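Local coordinates for protein kcn28 (Kitasatospora, PDB 6J31) that adopts the two-domain GT-B fold of the erythromycin biosynthesis protein CIII-like family and binds (2E,2'E)-3,3'-(1,2-phenylene)di(prop-2-enoic acid), at residues 76-81 / 155-160; 83-88 / 162-167. All blocks are in the same frame, centred on the assembly; numbering follows the deposited sequence.

Contact 1: residues 76-81 / 155-160; sequences AQMDVF and AAHYRR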
loop_
_atom_site.group_PDB
_atom_site.type_symbol
_atom_site.label_atom_id
_atom_site.label_comp_id
_atom_site.label_asym_id
_atom_site.label_seq_id
_atom_site.Cartn_x
_atom_site.Cartn_y
_atom_site.Cartn_z
ATOM N N ALA A 76 2.517 -12.249 -18.635
ATOM C CA ALA A 76 2.017 -11.046 -19.293
ATOM C C ALA A 76 2.025 -9.846 -18.354
ATOM O O ALA A 76 2.304 -8.719 -18.778
ATOM C CB ALA A 76 0.608 -11.290 -19.835
ATOM N N GLN A 77 1.702 -10.065 -17.077
ATOM C CA GLN A 77 1.744 -8.978 -16.103
ATOM C C GLN A 77 3.167 -8.453 -15.926
ATOM O O GLN A 77 3.376 -7.241 -15.794
ATOM C CB GLN A 77 1.127 -9.449 -14.782
ATOM C CG GLN A 77 2.074 -10.078 -13.763
ATOM C CD GLN A 77 1.889 -9.525 -12.368
ATOM O OE1 GLN A 77 0.756 -9.244 -11.957
ATOM N NE2 GLN A 77 2.994 -9.386 -11.617
ATOM N N MET A 78 4.162 -9.346 -15.933
ATOM C CA MET A 78 5.553 -8.903 -15.885
ATOM C C MET A 78 5.935 -8.128 -17.138
ATOM O O MET A 78 6.748 -7.198 -17.076
ATOM C CB MET A 78 6.490 -10.092 -15.687
ATOM C CG MET A 78 6.238 -10.863 -14.414
ATOM S SD MET A 78 7.411 -12.208 -14.214
ATOM C CE MET A 78 6.386 -13.583 -14.694
ATOM N N ASP A 79 5.392 -8.521 -18.290
ATOM C CA ASP A 79 5.700 -7.811 -19.525
ATOM C C ASP A 79 5.118 -6.403 -19.511
ATOM O O ASP A 79 5.716 -5.474 -20.064
ATOM C CB ASP A 79 5.195 -8.608 -20.724
ATOM C CG ASP A 79 6.083 -9.795 -21.043
ATOM O OD1 ASP A 79 7.296 -9.723 -20.751
ATOM O OD2 ASP A 79 5.569 -10.797 -21.586
ATOM N N VAL A 80 3.943 -6.228 -18.899
ATOM C CA VAL A 80 3.363 -4.892 -18.778
ATOM C C VAL A 80 4.257 -3.999 -17.923
ATOM O O VAL A 80 4.493 -2.830 -18.257
ATOM C CB VAL A 80 1.935 -4.981 -18.213
ATOM C CG1 VAL A 80 1.463 -3.617 -17.726
ATOM C CG2 VAL A 80 0.994 -5.530 -19.269
ATOM N N PHE A 81 4.770 -4.533 -16.812
ATOM C CA PHE A 81 5.662 -3.752 -15.960
ATOM C C PHE A 81 6.948 -3.388 -16.690
ATOM O O PHE A 81 7.411 -2.244 -16.615
ATOM C CB PHE A 81 5.963 -4.526 -14.676
ATOM C CG PHE A 81 4.867 -4.447 -13.654
ATOM C CD1 PHE A 81 4.483 -3.228 -13.124
ATOM C CD2 PHE A 81 4.205 -5.589 -13.234
ATOM C CE1 PHE A 81 3.469 -3.149 -12.187
ATOM C CE2 PHE A 81 3.188 -5.513 -12.305
ATOM C CZ PHE A 81 2.820 -4.293 -11.779
ATOM N N ALA A 155 11.647 -16.894 -20.179
ATOM C CA ALA A 155 13.041 -16.695 -20.565
ATOM C C ALA A 155 13.197 -15.495 -21.491
ATOM O O ALA A 155 14.197 -14.773 -21.419
ATOM C CB ALA A 155 13.594 -17.959 -21.221
ATOM N N ALA A 156 12.229 -15.279 -22.386
ATOM C CA ALA A 156 12.270 -14.096 -23.239
ATOM C C ALA A 156 12.128 -12.823 -22.414
ATOM O O ALA A 156 12.781 -11.812 -22.697
ATOM C CB ALA A 156 11.175 -14.168 -24.302
ATOM N N HIS A 157 11.276 -12.859 -21.386
ATOM C CA HIS A 157 11.064 -11.686 -20.546
ATOM C C HIS A 157 12.343 -11.285 -19.822
ATOM O O HIS A 157 12.741 -10.115 -19.841
ATOM C CB HIS A 157 9.941 -11.956 -19.547
ATOM C CG HIS A 157 9.903 -10.984 -18.413
ATOM N ND1 HIS A 157 9.175 -9.813 -18.456
ATOM C CD2 HIS A 157 10.514 -11.003 -17.204
ATOM C CE1 HIS A 157 9.341 -9.154 -17.322
ATOM N NE2 HIS A 157 10.149 -9.854 -16.547
ATOM N N TYR A 158 12.995 -12.245 -19.164
ATOM C CA TYR A 158 14.214 -11.931 -18.424
ATOM C C TYR A 158 15.340 -11.489 -19.350
ATOM O O TYR A 158 16.210 -10.711 -18.941
ATOM C CB TYR A 158 14.637 -13.135 -17.584
ATOM C CG TYR A 158 13.824 -13.269 -16.320
ATOM C CD1 TYR A 158 14.104 -12.488 -15.209
ATOM C CD2 TYR A 158 12.761 -14.160 -16.244
ATOM C CE1 TYR A 158 13.359 -12.596 -14.054
ATOM C CE2 TYR A 158 12.009 -14.278 -15.091
ATOM C CZ TYR A 158 12.316 -13.491 -13.999
ATOM O OH TYR A 158 11.581 -13.592 -12.841
ATOM N N ARG A 159 15.357 -11.979 -20.588
ATOM C CA ARG A 159 16.348 -11.502 -21.545
ATOM C C ARG A 159 16.092 -10.048 -21.926
ATOM O O ARG A 159 17.035 -9.260 -22.054
ATOM C CB ARG A 159 16.353 -12.397 -22.777
ATOM C CG ARG A 159 17.115 -13.679 -22.583
ATOM C CD ARG A 159 17.065 -14.530 -23.829
ATOM N NE ARG A 159 17.901 -15.712 -23.690
ATOM C CZ ARG A 159 19.223 -15.698 -23.832
ATOM N NH1 ARG A 159 19.847 -14.561 -24.118
ATOM N NH2 ARG A 159 19.925 -16.812 -23.680
ATOM N N ARG A 160 14.826 -9.681 -22.137
ATOM C CA ARG A 160 14.510 -8.298 -22.469
ATOM C C ARG A 160 14.835 -7.376 -21.303
ATOM O O ARG A 160 15.308 -6.250 -21.501
ATOM C CB ARG A 160 13.039 -8.178 -22.862
ATOM C CG ARG A 160 12.636 -6.812 -23.369
ATOM C CD ARG A 160 11.298 -6.866 -24.076
ATOM N NE ARG A 160 10.181 -6.971 -23.144
ATOM C CZ ARG A 160 9.259 -6.029 -22.975
ATOM N NH1 ARG A 160 9.339 -4.893 -23.654
ATOM N NH2 ARG A 160 8.268 -6.214 -22.111
#

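Contact 2: residues 83-88 / 162-167; sequences DDAVGM and DAWLED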
loop_
_atom_site.group_PDB
_atom_site.type_symbol
_atom_site.label_atom_id
_atom_site.label_comp_id
_atom_site.label_asym_id
_atom_site.label_seq_id
_atom_site.Cartn_x
_atom_site.Cartn_y
_atom_site.Cartn_z
ATOM N N ASP A 83 7.277 -3.076 -19.879
ATOM C CA ASP A 83 6.891 -2.048 -20.839
ATOM C C ASP A 83 6.849 -0.679 -20.180
ATOM O O ASP A 83 7.291 0.316 -20.764
ATOM C CB ASP A 83 5.532 -2.371 -21.459
ATOM C CG ASP A 83 5.591 -3.515 -22.452
ATOM O OD1 ASP A 83 6.706 -3.952 -22.823
ATOM O OD2 ASP A 83 4.508 -3.960 -22.886
ATOM N N ASP A 84 6.298 -0.606 -18.966
ATOM C CA ASP A 84 6.246 0.669 -18.259
ATOM C C ASP A 84 7.644 1.166 -17.913
ATOM O O ASP A 84 7.923 2.366 -18.021
ATOM C CB ASP A 84 5.391 0.540 -17.000
ATOM C CG ASP A 84 5.106 1.883 -16.351
ATOM O OD1 ASP A 84 4.555 2.775 -17.035
ATOM O OD2 ASP A 84 5.440 2.045 -15.157
ATOM N N ALA A 85 8.537 0.265 -17.491
ATOM C CA ALA A 85 9.904 0.676 -17.182
ATOM C C ALA A 85 10.620 1.191 -18.422
ATOM O O ALA A 85 11.323 2.206 -18.366
ATOM C CB ALA A 85 10.679 -0.486 -16.558
ATOM N N VAL A 86 10.446 0.506 -19.555
ATOM C CA VAL A 86 11.075 0.940 -20.800
ATOM C C VAL A 86 10.531 2.299 -21.228
ATOM O O VAL A 86 11.277 3.154 -21.721
ATOM C CB VAL A 86 10.876 -0.133 -21.889
ATOM C CG1 VAL A 86 11.257 0.396 -23.258
ATOM C CG2 VAL A 86 11.691 -1.373 -21.558
ATOM N N GLY A 87 9.224 2.517 -21.054
ATOM C CA GLY A 87 8.628 3.794 -21.422
ATOM C C GLY A 87 8.943 4.923 -20.455
ATOM O O GLY A 87 9.001 6.092 -20.850
ATOM N N MET A 88 9.063 4.604 -19.163
ATOM C CA MET A 88 9.241 5.648 -18.156
ATOM C C MET A 88 10.604 6.321 -18.266
ATOM O O MET A 88 10.706 7.551 -18.190
ATOM C CB MET A 88 9.049 5.061 -16.757
ATOM C CG MET A 88 8.952 6.097 -15.658
ATOM S SD MET A 88 8.973 5.370 -14.008
ATOM C CE MET A 88 7.554 4.281 -14.064
ATOM N N ASP A 162 17.213 -7.830 -18.994
ATOM C CA ASP A 162 18.662 -7.650 -18.951
ATOM C C ASP A 162 19.137 -6.735 -20.069
ATOM O O ASP A 162 20.067 -5.944 -19.880
ATOM C CB ASP A 162 19.382 -8.995 -19.031
ATOM C CG ASP A 162 19.213 -9.815 -17.774
ATOM O OD1 ASP A 162 18.800 -9.239 -16.746
ATOM O OD2 ASP A 162 19.523 -11.024 -17.803
ATOM N N ALA A 163 18.525 -6.846 -21.248
ATOM C CA ALA A 163 18.898 -5.975 -22.354
ATOM C C ALA A 163 18.564 -4.520 -22.051
ATOM O O ALA A 163 19.321 -3.613 -22.421
ATOM C CB ALA A 163 18.201 -6.425 -23.628
ATOM N N TRP A 164 17.426 -4.275 -21.397
ATOM C CA TRP A 164 17.076 -2.906 -21.030
ATOM C C TRP A 164 18.089 -2.320 -20.052
ATOM O O TRP A 164 18.472 -1.152 -20.176
ATOM C CB TRP A 164 15.664 -2.856 -20.451
ATOM C CG TRP A 164 15.292 -1.500 -19.949
ATOM C CD1 TRP A 164 15.127 -0.371 -20.691
ATOM C CD2 TRP A 164 15.027 -1.130 -18.590
ATOM N NE1 TRP A 164 14.782 0.680 -19.882
ATOM C CE2 TRP A 164 14.712 0.240 -18.587
ATOM C CE3 TRP A 164 15.017 -1.827 -17.381
ATOM C CZ2 TRP A 164 14.403 0.932 -17.418
ATOM C CZ3 TRP A 164 14.714 -1.142 -16.221
ATOM C CH2 TRP A 164 14.407 0.224 -16.247
ATOM N N LEU A 165 18.555 -3.122 -19.088
ATOM C CA LEU A 165 19.591 -2.646 -18.172
ATOM C C LEU A 165 20.868 -2.302 -18.929
ATOM O O LEU A 165 21.468 -1.244 -18.708
ATOM C CB LEU A 165 19.891 -3.688 -17.089
ATOM C CG LEU A 165 19.038 -3.884 -15.828
ATOM C CD1 LEU A 165 17.622 -3.409 -16.000
ATOM C CD2 LEU A 165 19.055 -5.344 -15.395
ATOM N N GLU A 166 21.302 -3.194 -19.823
ATOM C CA GLU A 166 22.515 -2.939 -20.592
ATOM C C GLU A 166 22.344 -1.738 -21.513
ATOM O O GLU A 166 23.239 -0.891 -21.608
ATOM C CB GLU A 166 22.909 -4.193 -21.368
ATOM C CG GLU A 166 23.261 -5.349 -20.438
ATOM C CD GLU A 166 23.731 -6.590 -21.165
ATOM O OE1 GLU A 166 23.582 -6.650 -22.405
ATOM O OE2 GLU A 166 24.240 -7.511 -20.491
ATOM N N ASP A 167 21.202 -1.644 -22.196
ATOM C CA ASP A 167 20.965 -0.499 -23.068
ATOM C C ASP A 167 20.867 0.804 -22.284
ATOM O O ASP A 167 21.181 1.870 -22.825
ATOM C CB ASP A 167 19.698 -0.711 -23.891
ATOM C CG ASP A 167 19.648 0.183 -25.110
ATOM O OD1 ASP A 167 20.630 0.199 -25.878
ATOM O OD2 ASP A 167 18.629 0.882 -25.291
HETATM O O HOH W 1 14.000 2.509 -21.889
#

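Contact 1: residues 76-81 / 155-160
D79 and H157 mark the nearest backbone approach of two near-parallel helical segments, 76-81 and 155-160. Their CA atoms are 6.7 Å apart. The two segment axes come within 10.4 Å and cross at 15°. This is a helix-helix pairing in the N-terminal half of the GT-B fold, where helix 74-96 also carries F81 of the ligand pocket.

The imidazole of H157 lies between the two helices. Its CG is anti to the backbone N (chi1 164°), and the ring reaches across to the first helix. At the ring edge, H157 ND1 donates to D79 OD1 at 3.0 Å, a His-carboxylate hydrogen bond. The acceptor lies close to the ring plane. The ring, however, meets D79 OD1 from above the carboxylate plane, and the two planes are 46° apart.

M78 supplies the face contact. Its CB makes a CH-pi contact 3.8 Å from the H157 ring centroid. M78 SD sits over the face too, 4.6 Å from the centroid, as a sulfur-aromatic contact. The edge contact and the face contact together should limit rotation of the ring. The M78 side chain also packs on L148 of helix 142-150 and on the backbone of the bound peptide.

R160 adds a polar contact about one turn after H157. Its strongest polar partner is D83, one turn further along helix 74-96. Within 76-81 it has weaker company: a long salt bridge from R160 NH2 to D79 OD1, and a weak hydrogen bond from R160 NH2 to D79 O at 3.4 Å.

Contact 2: residues 83-88 / 162-167
W164 packs against A85 and V86, joining two helices of the N-terminal half of the GT-B fold. The motif is helix-helix packing through one large aromatic side chain. Segment 83-88 belongs to helix 74-96, and 162-167 is the last part of helix 152-167. The nearest CA atoms across the contact are those of V86 and W164, 7.1 Å apart. The indole of W164 reaches from its helix to the backbone of 83-88.

The apolar contacts are CH-pi contacts, both over the same indole face. With chi1 at 175°, the W164 side chain extends away from its backbone N and carries the ring across to the other helix. A85 CB lies over the six-membered ring, 4.1 Å from its centroid. V86 CG2 lies over the five-membered ring, 4.0 Å from its centroid. V86 chi1, 168°, turns this methyl toward W164. Each half of the indole thus has one methyl group above it.

Backbone atoms share this face. The carbonyl carbon of A85 stands above the indole plane, nearer its border than its middle, and A85 O is 3.5 Å from W164 CZ2. The side chains of P112 and V115 on helix 112-120 also touch the indole. P112 meets A85 as well, so the third helix borders both partners.

The polar link runs through one ordered water at the indole edge. It lies in the ring plane, where the N-H of the buried W164 can reach it. The water accepts from W164 NE1 at 2.8 Å. It donates in turn to V86 O, also at 2.8 Å.

How the contacts relate
Helix 74-96 supplies the first half of both contacts, 76-81 and then 83-88. The chain next runs through strands 103-107 and 124-128 of the seven-stranded parallel sheet, with helix 112-120 between them. It then passes helices 137-140 and 142-150 and returns in helix 152-167. There 155-160 closes contact 1, and 162-167 closes contact 2. Each closure spans 73 residues. The segments alternate along the chain, so the two contacts cross. Their centres are about 10 Å apart. They touch through a salt bridge from R160 NH2 of contact 1 to D83 OD1 of contact 2, at 2.8 Å. Together they tie the same two helices at successive levels.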